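Side-chain contacts in microcin B17-processing protein McbD (Escherichia coli str. K-12 substr. MG1655, PDB 6GRH), which is needed to convert the inactive microcin B17 precursor McbA into the active peptide antibiotic: residues L227-T232 and T300-N305; E200-L205 and G209-F214; Q122-V127 and N337-Y342. The protein carries 1 engineered substitution. All blocks are in the same frame, centred on the assembly; numbering follows the deposited sequence. Where two conformers were deposited one is given.

Interaction 1 of 3, residues L227-T232 and T300-N305; sequences LTLYGT and TDLCEN
Leu302 is the first residue of the helical segment to meet the strand, and its partner is Leu229. The two side chains cross at about a right angle. Leu302 uses both its base and one branch. Its CB lies 4.0 Å from Leu229 CD1, and its CD1 lies 3.8 Å from Leu229 CD2. The same Leu302 CD1 is 4.2 Å from Leu229 CD1, so this methyl touches both arms of the Leu229 fork. With CG anti to its own carbonyl carbon (chi1 -68°), Leu229 carries that fork toward the helix. Tyr177 and Trp178 of helix 157-180 also pack on Leu302.

The strand belongs to a mixed sheet within the YcaO fold, and helices pack on its two faces. Leu229 points to the face where helix 296-304 lies. Tyr230 points away. It touches Leu262 of helix 251-275, and Thr228 touches Leu262 too. Leu229 is thus part of a buried apolar layer between the sheet and helix 296-304.

Cys303 comes next. Its SG stands 4.2 Å from Leu229 CD1, a loose apolar contact. Two residues of the helix thus approach the same methyl, Leu302 through CB and CD1, Cys303 through its sulfur. Cys303 also touches Arg212 on the adjacent strand.

Glu304 N bonds to Thr300 O. Asn305 follows in the loop and folds back: its ND2 donates to Asp301 O at 2.9 Å. This bond is nearly straight (165°) and reaches a lone pair in the carbonyl plane.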
ATOM      1  N   LEU E 227     -43.008  23.550   7.825  1.00 32.09           N
ATOM      2  CA  LEU E 227     -42.116  24.677   8.044  1.00 32.31           C
ATOM      3  C   LEU E 227     -41.568  24.527   9.440  1.00 32.62           C
ATOM      4  O   LEU E 227     -42.338  24.439  10.392  1.00 33.09           O
ATOM      5  CB  LEU E 227     -42.888  26.002   7.956  1.00 33.28           C
ATOM      6  CG  LEU E 227     -42.078  27.295   8.124  1.00 33.49           C
ATOM      7  CD1 LEU E 227     -41.085  27.489   7.010  1.00 32.66           C
ATOM      8  CD2 LEU E 227     -43.029  28.482   8.226  1.00 34.77           C
ATOM      9  N   THR E 228     -40.245  24.466   9.555  0.50 31.93           N
ATOM     10  CA  THR E 228     -39.570  24.435  10.847  0.50 32.29           C
ATOM     11  C   THR E 228     -38.968  25.821  11.057  0.50 32.48           C
ATOM     12  O   THR E 228     -38.401  26.407  10.123  0.50 31.75           O
ATOM     13  CB  THR E 228     -38.461  23.359  10.904  0.50 31.68           C
ATOM     14  OG1 THR E 228     -37.817  23.263   9.628  0.50 30.71           O
ATOM     15  CG2 THR E 228     -39.024  21.994  11.285  0.50 31.83           C
ATOM     16  N   LEU E 229     -39.096  26.332  12.277  1.00 33.21           N
ATOM     17  CA  LEU E 229     -38.630  27.667  12.637  1.00 33.92           C
ATOM     18  C   LEU E 229     -37.792  27.561  13.886  1.00 34.51           C
ATOM     19  O   LEU E 229     -38.127  26.807  14.799  1.00 35.39           O
ATOM     20  CB  LEU E 229     -39.827  28.580  12.899  1.00 34.86           C
ATOM     21  CG  LEU E 229     -40.692  28.930  11.696  1.00 34.74           C
ATOM     22  CD1 LEU E 229     -41.871  29.779  12.151  1.00 35.93           C
ATOM     23  CD2 LEU E 229     -39.893  29.652  10.618  1.00 34.11           C
ATOM     24  N   TYR E 230     -36.706  28.320  13.915  1.00 34.48           N
ATOM     25  CA  TYR E 230     -35.780  28.349  15.032  1.00 35.06           C
ATOM     26  C   TYR E 230     -35.464  29.791  15.355  1.00 35.88           C
ATOM     27  O   TYR E 230     -35.296  30.613  14.443  1.00 35.81           O
ATOM     28  CB  TYR E 230     -34.459  27.657  14.670  1.00 34.30           C
ATOM     29  CG  TYR E 230     -33.358  27.877  15.692  1.00 34.74           C
ATOM     30  CD1 TYR E 230     -33.333  27.148  16.878  1.00 35.24           C
ATOM     31  CD2 TYR E 230     -32.356  28.819  15.481  1.00 34.94           C
ATOM     32  CE1 TYR E 230     -32.344  27.344  17.822  1.00 35.64           C
ATOM     33  CE2 TYR E 230     -31.360  29.016  16.418  1.00 35.46           C
ATOM     34  CZ  TYR E 230     -31.363  28.272  17.589  1.00 35.80           C
ATOM     35  OH  TYR E 230     -30.379  28.439  18.527  1.00 36.35           O
ATOM     36  N   GLY E 231     -35.333  30.065  16.649  1.00 36.76           N
ATOM     37  CA  GLY E 231     -34.806  31.326  17.128  1.00 37.67           C
ATOM     38  C   GLY E 231     -34.179  31.206  18.502  1.00 38.71           C
ATOM     39  O   GLY E 231     -34.605  30.388  19.300  1.00 38.75           O
ATOM     40  N   THR E 232     -33.158  32.020  18.772  1.00 39.93           N
ATOM     41  CA  THR E 232     -32.578  32.108  20.112  1.00 41.31           C
ATOM     42  C   THR E 232     -32.242  33.548  20.527  1.00 43.19           C
ATOM     43  O   THR E 232     -31.894  34.393  19.684  1.00 42.98           O
ATOM     44  CB  THR E 232     -31.334  31.215  20.245  1.00 40.44           C
ATOM     45  OG1 THR E 232     -30.956  31.122  21.621  1.00 41.30           O
ATOM     46  CG2 THR E 232     -30.165  31.731  19.411  1.00 39.93           C
ATOM     47  N   THR E 300     -39.923  35.632  16.291  1.00 47.14           N
ATOM     48  CA  THR E 300     -41.114  36.109  17.011  1.00 49.20           C
ATOM     49  C   THR E 300     -42.177  36.667  16.074  1.00 49.65           C
ATOM     50  O   THR E 300     -43.345  36.344  16.234  1.00 50.69           O
ATOM     51  CB  THR E 300     -40.782  37.192  18.045  1.00 50.66           C
ATOM     52  OG1 THR E 300     -40.030  38.228  17.415  1.00 50.57           O
ATOM     53  CG2 THR E 300     -39.979  36.606  19.196  1.00 51.01           C
ATOM     54  N   ASP E 301     -41.778  37.499  15.113  1.00 49.81           N
ATOM     55  CA  ASP E 301     -42.720  38.025  14.123  1.00 50.92           C
ATOM     56  C   ASP E 301     -43.519  36.923  13.393  1.00 49.88           C
ATOM     57  O   ASP E 301     -44.737  37.070  13.188  1.00 49.68           O
ATOM     58  CB  ASP E 301     -42.016  38.899  13.095  1.00 51.70           C
ATOM     59  CG  ASP E 301     -42.937  39.313  11.970  1.00 53.06           C
ATOM     60  OD1 ASP E 301     -43.850  40.144  12.200  1.00 55.13           O
ATOM     61  OD2 ASP E 301     -42.774  38.764  10.866  1.00 53.36           O
ATOM     62  N   LEU E 302     -42.851  35.834  13.005  1.00 48.05           N
ATOM     63  CA  LEU E 302     -43.570  34.711  12.390  1.00 47.55           C
ATOM     64  C   LEU E 302     -44.510  34.001  13.381  1.00 48.33           C
ATOM     65  O   LEU E 302     -45.699  33.839  13.092  1.00 48.25           O
ATOM     66  CB  LEU E 302     -42.605  33.709  11.724  1.00 45.87           C
ATOM     67  CG  LEU E 302     -42.015  34.170  10.388  1.00 44.82           C
ATOM     68  CD1 LEU E 302     -40.929  33.217   9.936  1.00 43.81           C
ATOM     69  CD2 LEU E 302     -43.078  34.286   9.309  1.00 44.84           C
ATOM     70  N   CYS E 303     -43.986  33.631  14.548  1.00 49.57           N
ATOM     71  CA  CYS E 303     -44.718  32.791  15.505  1.00 51.22           C
ATOM     72  C   CYS E 303     -45.916  33.498  16.132  1.00 52.84           C
ATOM     73  O   CYS E 303     -46.985  32.903  16.247  1.00 53.29           O
ATOM     74  CB  CYS E 303     -43.804  32.298  16.624  1.00 51.98           C
ATOM     75  SG  CYS E 303     -42.483  31.233  16.057  1.00 53.15           S
ATOM     76  N   GLU E 304     -45.726  34.751  16.539  0.50 53.35           N
ATOM     77  CA  GLU E 304     -46.792  35.537  17.148  0.50 54.58           C
ATOM     78  C   GLU E 304     -47.930  35.922  16.176  0.50 54.77           C
ATOM     79  O   GLU E 304     -49.038  36.225  16.625  0.50 56.04           O
ATOM     80  CB  GLU E 304     -46.202  36.797  17.794  0.50 55.54           C
ATOM     81  CG  GLU E 304     -45.243  36.542  18.956  0.50 55.39           C
ATOM     82  CD  GLU E 304     -44.771  37.838  19.600  0.50 56.44           C
ATOM     83  OE1 GLU E 304     -45.529  38.834  19.550  0.50 57.58           O
ATOM     84  OE2 GLU E 304     -43.656  37.867  20.159  0.50 55.74           O
ATOM     85  N   ASN E 305     -47.661  35.919  14.867  1.00 53.62           N
ATOM     86  CA  ASN E 305     -48.686  36.184  13.843  1.00 53.56           C
ATOM     87  C   ASN E 305     -49.246  34.928  13.163  1.00 52.46           C
ATOM     88  O   ASN E 305     -50.001  35.045  12.191  1.00 53.06           O
ATOM     89  CB  ASN E 305     -48.141  37.155  12.793  1.00 53.25           C
ATOM     90  CG  ASN E 305     -48.056  38.570  13.313  1.00 54.73           C
ATOM     91  OD1 ASN E 305     -49.068  39.295  13.333  1.00 55.99           O
ATOM     92  ND2 ASN E 305     -46.868  38.968  13.765  1.00 53.96           N
TER

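Interaction 2 of 3, residues E200-L205 and G209-F214; sequences EILLAL and GDIRIF
Ile211 reaches from its strand to two leucines of the helix, Leu205 and Leu202. Its CB points toward the helix, and there the side chain divides. The short branch, CG2, turns to Leu205. It lies 3.9 Å from Leu205 CB and 4.1 Å from Leu205 CD1, so it meets both the base and one tip of that leucine. The long branch leaves in another direction. CG1 stands between the backbone N and the carbonyl carbon (chi1 62°), and the chain then extends to CD1. This terminal methyl meets Leu202 CD2 at 3.6 Å. Ile211 crosses each leucine at about a right angle, and its two branches bridge successive turns of the helix. Tyr230 of the neighbouring strand also packs on Ile211.

The leucines have further neighbours. Leu202 touches Val259, and Leu205 touches Leu262, both on helix 251-275. Phe66 of the McbC chain also packs on Leu205, so this helix is part of the contact between subunits.

A backbone bond holds the chain where helix gives way to strand. Gly209 N donates to Leu205 O at 2.8 Å, with a bent N-H...O angle of 142°. The donor is tilted somewhat from the carbonyl plane. Gly209 is the first residue to leave helical geometry, and the strand starts at Asp210. The segment axes come within 8.7 Å and make an angle of 128°. This is a tight alpha-beta connection: the helix ends, the chain turns back sharply at Gly209, and the next strand packs against the helix as part of a sheet with helices on both faces.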
ATOM      1  N   GLU E 200     -31.073  14.218  16.724  1.00 40.59           N
ATOM      2  CA  GLU E 200     -29.827  14.901  17.087  1.00 41.85           C
ATOM      3  C   GLU E 200     -29.915  16.422  16.797  1.00 40.06           C
ATOM      4  O   GLU E 200     -29.580  17.241  17.656  1.00 40.45           O
ATOM      5  CB  GLU E 200     -28.666  14.278  16.315  1.00 43.27           C
ATOM      6  CG  GLU E 200     -27.284  14.651  16.815  1.00 45.27           C
ATOM      7  CD  GLU E 200     -26.718  13.689  17.845  1.00 47.48           C
ATOM      8  OE1 GLU E 200     -27.443  12.811  18.388  1.00 50.60           O
ATOM      9  OE2 GLU E 200     -25.515  13.844  18.127  1.00 49.89           O
ATOM     10  N   ILE E 201     -30.374  16.780  15.595  1.00 37.57           N
ATOM     11  CA  ILE E 201     -30.591  18.188  15.239  1.00 36.68           C
ATOM     12  C   ILE E 201     -31.653  18.814  16.147  1.00 36.88           C
ATOM     13  O   ILE E 201     -31.420  19.867  16.725  1.00 37.07           O
ATOM     14  CB  ILE E 201     -30.994  18.384  13.752  1.00 35.51           C
ATOM     15  CG1 ILE E 201     -29.868  17.954  12.821  1.00 34.93           C
ATOM     16  CG2 ILE E 201     -31.383  19.840  13.467  1.00 34.94           C
ATOM     17  CD1 ILE E 201     -30.355  17.634  11.423  1.00 34.81           C
ATOM     18  N   LEU E 202     -32.806  18.169  16.300  1.00 37.22           N
ATOM     19  CA  LEU E 202     -33.869  18.760  17.116  1.00 37.76           C
ATOM     20  C   LEU E 202     -33.404  18.998  18.558  1.00 38.21           C
ATOM     21  O   LEU E 202     -33.648  20.075  19.109  1.00 37.86           O
ATOM     22  CB  LEU E 202     -35.162  17.919  17.082  1.00 38.92           C
ATOM     23  CG  LEU E 202     -35.876  17.916  15.723  1.00 38.62           C
ATOM     24  CD1 LEU E 202     -36.870  16.768  15.656  1.00 39.33           C
ATOM     25  CD2 LEU E 202     -36.571  19.242  15.451  1.00 39.00           C
ATOM     26  N   LEU E 203     -32.706  18.024  19.154  1.00 38.44           N
ATOM     27  CA  LEU E 203     -32.210  18.196  20.528  1.00 39.61           C
ATOM     28  C   LEU E 203     -31.214  19.376  20.631  1.00 38.96           C
ATOM     29  O   LEU E 203     -31.291  20.190  21.540  1.00 39.21           O
ATOM     30  CB  LEU E 203     -31.557  16.905  21.035  1.00 40.50           C
ATOM     31  CG  LEU E 203     -31.270  16.885  22.538  1.00 42.57           C
ATOM     32  CD1 LEU E 203     -32.545  17.025  23.341  1.00 43.56           C
ATOM     33  CD2 LEU E 203     -30.535  15.607  22.930  1.00 43.50           C
ATOM     34  N   ALA E 204     -30.285  19.447  19.688  1.00 37.81           N
ATOM     35  CA  ALA E 204     -29.306  20.529  19.669  1.00 37.67           C
ATOM     36  C   ALA E 204     -29.991  21.898  19.555  1.00 38.09           C
ATOM     37  O   ALA E 204     -29.642  22.822  20.294  1.00 38.14           O
ATOM     38  CB  ALA E 204     -28.316  20.325  18.539  1.00 36.62           C
ATOM     39  N   LEU E 205     -30.987  22.005  18.668  1.00 37.77           N
ATOM     40  CA  LEU E 205     -31.742  23.262  18.494  1.00 38.10           C
ATOM     41  C   LEU E 205     -32.504  23.644  19.755  1.00 39.51           C
ATOM     42  O   LEU E 205     -32.487  24.808  20.157  1.00 39.87           O
ATOM     43  CB  LEU E 205     -32.700  23.192  17.303  1.00 37.45           C
ATOM     44  CG  LEU E 205     -32.070  23.022  15.914  1.00 36.44           C
ATOM     45  CD1 LEU E 205     -33.164  22.843  14.868  1.00 35.91           C
ATOM     46  CD2 LEU E 205     -31.185  24.206  15.563  1.00 36.94           C
ATOM     47  N   GLY E 209     -31.779  27.091  21.702  1.00 42.75           N
ATOM     48  CA  GLY E 209     -32.845  28.093  21.599  1.00 42.98           C
ATOM     49  C   GLY E 209     -34.209  27.433  21.652  1.00 42.96           C
ATOM     50  O   GLY E 209     -34.430  26.570  22.494  1.00 42.62           O
ATOM     51  N   ASP E 210     -35.117  27.833  20.759  1.00 43.00           N
ATOM     52  CA  ASP E 210     -36.461  27.231  20.670  1.00 43.59           C
ATOM     53  C   ASP E 210     -36.899  27.026  19.232  1.00 41.78           C
ATOM     54  O   ASP E 210     -36.412  27.723  18.314  1.00 40.02           O
ATOM     55  CB  ASP E 210     -37.488  28.099  21.386  1.00 46.61           C
ATOM     56  CG  ASP E 210     -37.208  28.190  22.861  1.00 49.52           C
ATOM     57  OD1 ASP E 210     -37.442  27.181  23.581  1.00 51.05           O
ATOM     58  OD2 ASP E 210     -36.693  29.251  23.286  1.00 51.85           O
ATOM     59  N   ILE E 211     -37.801  26.059  19.043  1.00 40.47           N
ATOM     60  CA  ILE E 211     -38.350  25.778  17.721  1.00 39.73           C
ATOM     61  C   ILE E 211     -39.870  25.733  17.696  1.00 40.45           C
ATOM     62  O   ILE E 211     -40.516  25.417  18.707  1.00 41.38           O
ATOM     63  CB  ILE E 211     -37.822  24.455  17.138  1.00 38.76           C
ATOM     64  CG1 ILE E 211     -38.231  23.270  18.023  1.00 39.24           C
ATOM     65  CG2 ILE E 211     -36.304  24.514  16.979  1.00 38.29           C
ATOM     66  CD1 ILE E 211     -38.043  21.930  17.360  1.00 38.54           C
ATOM     67  N   ARG E 212     -40.413  26.025  16.517  1.00 39.40           N
ATOM     68  CA  ARG E 212     -41.807  25.820  16.206  1.00 39.57           C
ATOM     69  C   ARG E 212     -41.896  25.074  14.876  1.00 37.83           C
ATOM     70  O   ARG E 212     -41.112  25.319  13.961  1.00 36.80           O
ATOM     71  CB  ARG E 212     -42.550  27.158  16.134  1.00 41.02           C
ATOM     72  CG  ARG E 212     -42.510  28.014  17.408  1.00 42.88           C
ATOM     73  CD  ARG E 212     -43.215  27.417  18.623  1.00 44.22           C
ATOM     74  NE  ARG E 212     -44.678  27.392  18.490  1.00 45.50           N
ATOM     75  CZ  ARG E 212     -45.484  28.453  18.586  1.00 46.43           C
ATOM     76  NH1 ARG E 212     -44.999  29.660  18.843  1.00 47.00           N
ATOM     77  NH2 ARG E 212     -46.802  28.304  18.433  1.00 47.03           N
ATOM     78  N   ILE E 213     -42.846  24.149  14.787  1.00 37.67           N
ATOM     79  CA  ILE E 213     -43.051  23.327  13.594  1.00 36.41           C
ATOM     80  C   ILE E 213     -44.517  23.468  13.176  1.00 36.81           C
ATOM     81  O   ILE E 213     -45.401  23.107  13.926  1.00 37.43           O
ATOM     82  CB  ILE E 213     -42.760  21.848  13.879  1.00 36.23           C
ATOM     83  CG1 ILE E 213     -41.361  21.669  14.484  1.00 36.31           C
ATOM     84  CG2 ILE E 213     -42.937  21.017  12.604  1.00 35.57           C
ATOM     85  CD1 ILE E 213     -41.051  20.249  14.929  1.00 36.66           C
ATOM     86  N   PHE E 214     -44.749  23.969  11.972  1.00 36.26           N
ATOM     87  CA  PHE E 214     -46.070  24.184  11.458  1.00 37.29           C
ATOM     88  C   PHE E 214     -46.286  23.423  10.141  1.00 36.72           C
ATOM     89  O   PHE E 214     -45.411  23.406   9.284  1.00 35.18           O
ATOM     90  CB  PHE E 214     -46.278  25.682  11.215  1.00 38.03           C
ATOM     91  CG  PHE E 214     -46.205  26.531  12.458  1.00 39.23           C
ATOM     92  CD1 PHE E 214     -46.990  26.243  13.565  1.00 40.29           C
ATOM     93  CD2 PHE E 214     -45.379  27.650  12.506  1.00 39.41           C
ATOM     94  CE1 PHE E 214     -46.943  27.042  14.707  1.00 41.35           C
ATOM     95  CE2 PHE E 214     -45.335  28.455  13.642  1.00 40.36           C
ATOM     96  CZ  PHE E 214     -46.116  28.147  14.740  1.00 41.40           C
TER

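Interaction 3 of 3, residues Q122-V127 and N337-Y342; sequences QEIPAV and NIFVYY
Gln122 brings NE2 over one face of the Phe339 ring, while OE1 hangs past the rim beside CE1. The two side chains cross at about a right angle, and the amide and ring planes are 37° apart. Gln122 CG lies between the backbone N and the carbonyl carbon, and the extended chain beyond it carries the amide to the ring. NE2 is displaced toward the rim, 3.6 Å from Phe339 CE1. OE1 comes closer, 3.2 Å from the same Phe339 CE1. The amide is held from its own strand as well: Gln122 NE2 donates to Glu123 O at 3.0 Å. This bond is bent (135°), and the donor stands above the carbonyl plane. It helps fix the rotation of the amide.

Ile124 approaches the same ring obliquely, with CG2 4.2 Å from Phe339 CG. Its longer branch runs on to Tyr341, where CD1 lies 4.3 Å from Tyr341 CB.

The two strand segments cross nearly perpendicularly, at 86°, and share no hydrogen bond. Both strands belong to an antiparallel sheet, where strand 108-115 is their shared partner. Val111 of that strand touches both Ile124 and Tyr341. Helix 82-95 packs against Phe339 through Ala84.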
ATOM      1  N   GLN E 122     -46.164  23.337 -25.994  1.00 41.86           N
ATOM      2  CA  GLN E 122     -46.220  24.764 -26.296  1.00 42.13           C
ATOM      3  C   GLN E 122     -44.876  25.419 -25.953  1.00 40.92           C
ATOM      4  O   GLN E 122     -43.873  24.730 -25.764  1.00 39.88           O
ATOM      5  CB  GLN E 122     -47.380  25.408 -25.529  1.00 42.56           C
ATOM      6  CG  GLN E 122     -47.248  25.349 -24.030  1.00 42.11           C
ATOM      7  CD  GLN E 122     -48.209  26.292 -23.349  1.00 43.39           C
ATOM      8  OE1 GLN E 122     -49.404  26.025 -23.295  1.00 44.71           O
ATOM      9  NE2 GLN E 122     -47.694  27.411 -22.833  1.00 43.57           N
ATOM     10  N   GLU E 123     -44.854  26.742 -25.912  1.00 41.42           N
ATOM     11  CA  GLU E 123     -43.743  27.478 -25.371  1.00 41.27           C
ATOM     12  C   GLU E 123     -44.217  28.452 -24.305  1.00 39.92           C
ATOM     13  O   GLU E 123     -45.395  28.814 -24.243  1.00 40.57           O
ATOM     14  CB  GLU E 123     -42.992  28.198 -26.493  1.00 43.32           C
ATOM     15  CG  GLU E 123     -42.222  27.256 -27.395  1.00 44.89           C
ATOM     16  CD  GLU E 123     -41.755  27.895 -28.681  1.00 47.47           C
ATOM     17  OE1 GLU E 123     -42.571  28.533 -29.372  1.00 51.02           O
ATOM     18  OE2 GLU E 123     -40.566  27.743 -29.018  1.00 50.09           O
ATOM     19  N   ILE E 124     -43.287  28.848 -23.453  1.00 37.65           N
ATOM     20  CA  ILE E 124     -43.533  29.870 -22.461  1.00 37.76           C
ATOM     21  C   ILE E 124     -42.398  30.890 -22.548  1.00 37.30           C
ATOM     22  O   ILE E 124     -41.372  30.618 -23.199  1.00 35.83           O
ATOM     23  CB  ILE E 124     -43.692  29.275 -21.051  1.00 38.08           C
ATOM     24  CG1 ILE E 124     -42.437  28.517 -20.611  1.00 37.28           C
ATOM     25  CG2 ILE E 124     -44.920  28.359 -21.006  1.00 38.65           C
ATOM     26  CD1 ILE E 124     -42.535  28.004 -19.187  1.00 37.33           C
ATOM     27  N   PRO E 125     -42.586  32.082 -21.936  1.00 37.49           N
ATOM     28  CA  PRO E 125     -41.529  33.086 -22.010  1.00 37.16           C
ATOM     29  C   PRO E 125     -40.265  32.671 -21.301  1.00 36.22           C
ATOM     30  O   PRO E 125     -40.307  32.278 -20.134  1.00 35.71           O
ATOM     31  CB  PRO E 125     -42.149  34.304 -21.327  1.00 38.08           C
ATOM     32  CG  PRO E 125     -43.596  34.152 -21.596  1.00 38.75           C
ATOM     33  CD  PRO E 125     -43.837  32.680 -21.419  1.00 38.22           C
ATOM     34  N   ALA E 126     -39.154  32.782 -22.020  1.00 35.67           N
ATOM     35  CA  ALA E 126     -37.842  32.449 -21.498  1.00 34.90           C
ATOM     36  C   ALA E 126     -37.434  33.338 -20.322  1.00 34.84           C
ATOM     37  O   ALA E 126     -36.699  32.875 -19.420  1.00 34.43           O
ATOM     38  CB  ALA E 126     -36.803  32.548 -22.606  1.00 34.87           C
ATOM     39  N   VAL E 127     -37.917  34.586 -20.314  1.00 34.99           N
ATOM     40  CA  VAL E 127     -37.577  35.541 -19.255  1.00 34.84           C
ATOM     41  C   VAL E 127     -37.947  35.049 -17.834  1.00 34.31           C
ATOM     42  O   VAL E 127     -37.326  35.445 -16.844  1.00 33.25           O
ATOM     43  CB  VAL E 127     -38.210  36.911 -19.535  1.00 36.17           C
ATOM     44  CG1 VAL E 127     -39.721  36.891 -19.281  1.00 36.43           C
ATOM     45  CG2 VAL E 127     -37.512  38.009 -18.736  1.00 36.29           C
ATOM     46  N   ASN E 337     -53.704  26.205 -16.147  1.00 42.19           N
ATOM     47  CA  ASN E 337     -52.529  26.888 -16.679  1.00 40.86           C
ATOM     48  C   ASN E 337     -51.286  26.649 -15.819  1.00 38.88           C
ATOM     49  O   ASN E 337     -50.765  27.570 -15.181  1.00 38.29           O
ATOM     50  CB  ASN E 337     -52.803  28.393 -16.798  1.00 41.99           C
ATOM     51  CG  ASN E 337     -53.879  28.704 -17.805  1.00 43.40           C
ATOM     52  OD1 ASN E 337     -53.887  28.138 -18.896  1.00 43.75           O
ATOM     53  ND2 ASN E 337     -54.803  29.602 -17.445  1.00 44.82           N
ATOM     54  N   ILE E 338     -50.839  25.397 -15.802  1.00 37.24           N
ATOM     55  CA  ILE E 338     -49.611  25.004 -15.124  1.00 36.11           C
ATOM     56  C   ILE E 338     -48.782  24.261 -16.163  1.00 34.94           C
ATOM     57  O   ILE E 338     -49.270  23.317 -16.807  1.00 35.27           O
ATOM     58  CB  ILE E 338     -49.853  24.112 -13.890  1.00 36.40           C
ATOM     59  CG1 ILE E 338     -50.860  24.759 -12.945  1.00 37.88           C
ATOM     60  CG2 ILE E 338     -48.542  23.864 -13.148  1.00 35.57           C
ATOM     61  CD1 ILE E 338     -51.111  23.984 -11.659  1.00 37.87           C
ATOM     62  N   PHE E 339     -47.533  24.687 -16.303  1.00 33.81           N
ATOM     63  CA  PHE E 339     -46.667  24.267 -17.391  1.00 33.40           C
ATOM     64  C   PHE E 339     -45.372  23.717 -16.840  1.00 32.07           C
ATOM     65  O   PHE E 339     -44.928  24.107 -15.759  1.00 32.03           O
ATOM     66  CB  PHE E 339     -46.393  25.461 -18.328  1.00 34.33           C
ATOM     67  CG  PHE E 339     -47.641  26.110 -18.793  1.00 35.67           C
ATOM     68  CD1 PHE E 339     -48.424  25.491 -19.752  1.00 36.59           C
ATOM     69  CD2 PHE E 339     -48.107  27.268 -18.179  1.00 36.41           C
ATOM     70  CE1 PHE E 339     -49.635  26.038 -20.129  1.00 37.97           C
ATOM     71  CE2 PHE E 339     -49.295  27.833 -18.567  1.00 38.01           C
ATOM     72  CZ  PHE E 339     -50.066  27.220 -19.547  1.00 38.73           C
ATOM     73  N   VAL E 340     -44.784  22.806 -17.598  1.00 30.72           N
ATOM     74  CA  VAL E 340     -43.520  22.225 -17.261  1.00 29.40           C
ATOM     75  C   VAL E 340     -42.525  22.644 -18.333  1.00 28.88           C
ATOM     76  O   VAL E 340     -42.592  22.159 -19.465  1.00 28.03           O
ATOM     77  CB  VAL E 340     -43.616  20.693 -17.229  1.00 29.20           C
ATOM     78  CG1 VAL E 340     -42.297  20.098 -16.796  1.00 28.71           C
ATOM     79  CG2 VAL E 340     -44.758  20.226 -16.324  1.00 29.64           C
ATOM     80  N   TYR E 341     -41.596  23.533 -17.971  1.00 28.32           N
ATOM     81  CA  TYR E 341     -40.404  23.731 -18.769  1.00 28.03           C
ATOM     82  C   TYR E 341     -39.548  22.509 -18.599  1.00 27.65           C
ATOM     83  O   TYR E 341     -39.424  21.975 -17.477  1.00 27.09           O
ATOM     84  CB  TYR E 341     -39.596  24.945 -18.310  1.00 27.77           C
ATOM     85  CG  TYR E 341     -38.177  24.915 -18.797  1.00 27.39           C
ATOM     86  CD1 TYR E 341     -37.866  25.279 -20.092  1.00 27.74           C
ATOM     87  CD2 TYR E 341     -37.150  24.514 -17.960  1.00 26.89           C
ATOM     88  CE1 TYR E 341     -36.562  25.267 -20.549  1.00 27.72           C
ATOM     89  CE2 TYR E 341     -35.830  24.452 -18.404  1.00 26.39           C
ATOM     90  CZ  TYR E 341     -35.532  24.837 -19.697  1.00 27.10           C
ATOM     91  OH  TYR E 341     -34.225  24.781 -20.135  1.00 26.50           O
ATOM     92  N   TYR E 342     -38.918  22.077 -19.684  1.00 27.73           N
ATOM     93  CA  TYR E 342     -38.031  20.910 -19.604  1.00 27.94           C
ATOM     94  C   TYR E 342     -36.859  21.049 -20.543  1.00 27.51           C
ATOM     95  O   TYR E 342     -36.938  21.734 -21.578  1.00 27.91           O
ATOM     96  CB  TYR E 342     -38.816  19.607 -19.865  1.00 28.74           C
ATOM     97  CG  TYR E 342     -39.255  19.458 -21.287  1.00 30.00           C
ATOM     98  CD1 TYR E 342     -40.426  20.038 -21.728  1.00 31.24           C
ATOM     99  CD2 TYR E 342     -38.463  18.775 -22.204  1.00 30.37           C
ATOM    100  CE1 TYR E 342     -40.809  19.942 -23.060  1.00 32.59           C
ATOM    101  CE2 TYR E 342     -38.831  18.667 -23.529  1.00 31.45           C
ATOM    102  CZ  TYR E 342     -39.981  19.262 -23.963  1.00 32.53           C
ATOM    103  OH  TYR E 342     -40.339  19.148 -25.294  1.00 34.21           O
TER

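Interactions 1 and 2 are neighbours, with centres 11 Å apart. They share one mixed sheet, in which strands 210-215 and 224-231 are adjacent and antiparallel. Backbone contacts such as Leu229 N to Arg212 O (2.8 Å, a probable hydrogen bond) join them directly. The two interactions describe opposite faces of this sheet, one covered by helix 296-304 and the other by helix 196-208. Interaction 3 lies on the other side of the chain's centre. Its centre is about 35 Å from that of interaction 1 and 39 Å from that of interaction 2. Along the chain, 122-127 comes first, then interaction 2, then interaction 1, and 337-342 last. Interaction 3 therefore joins chain parts some 210 residues apart in a second sheet.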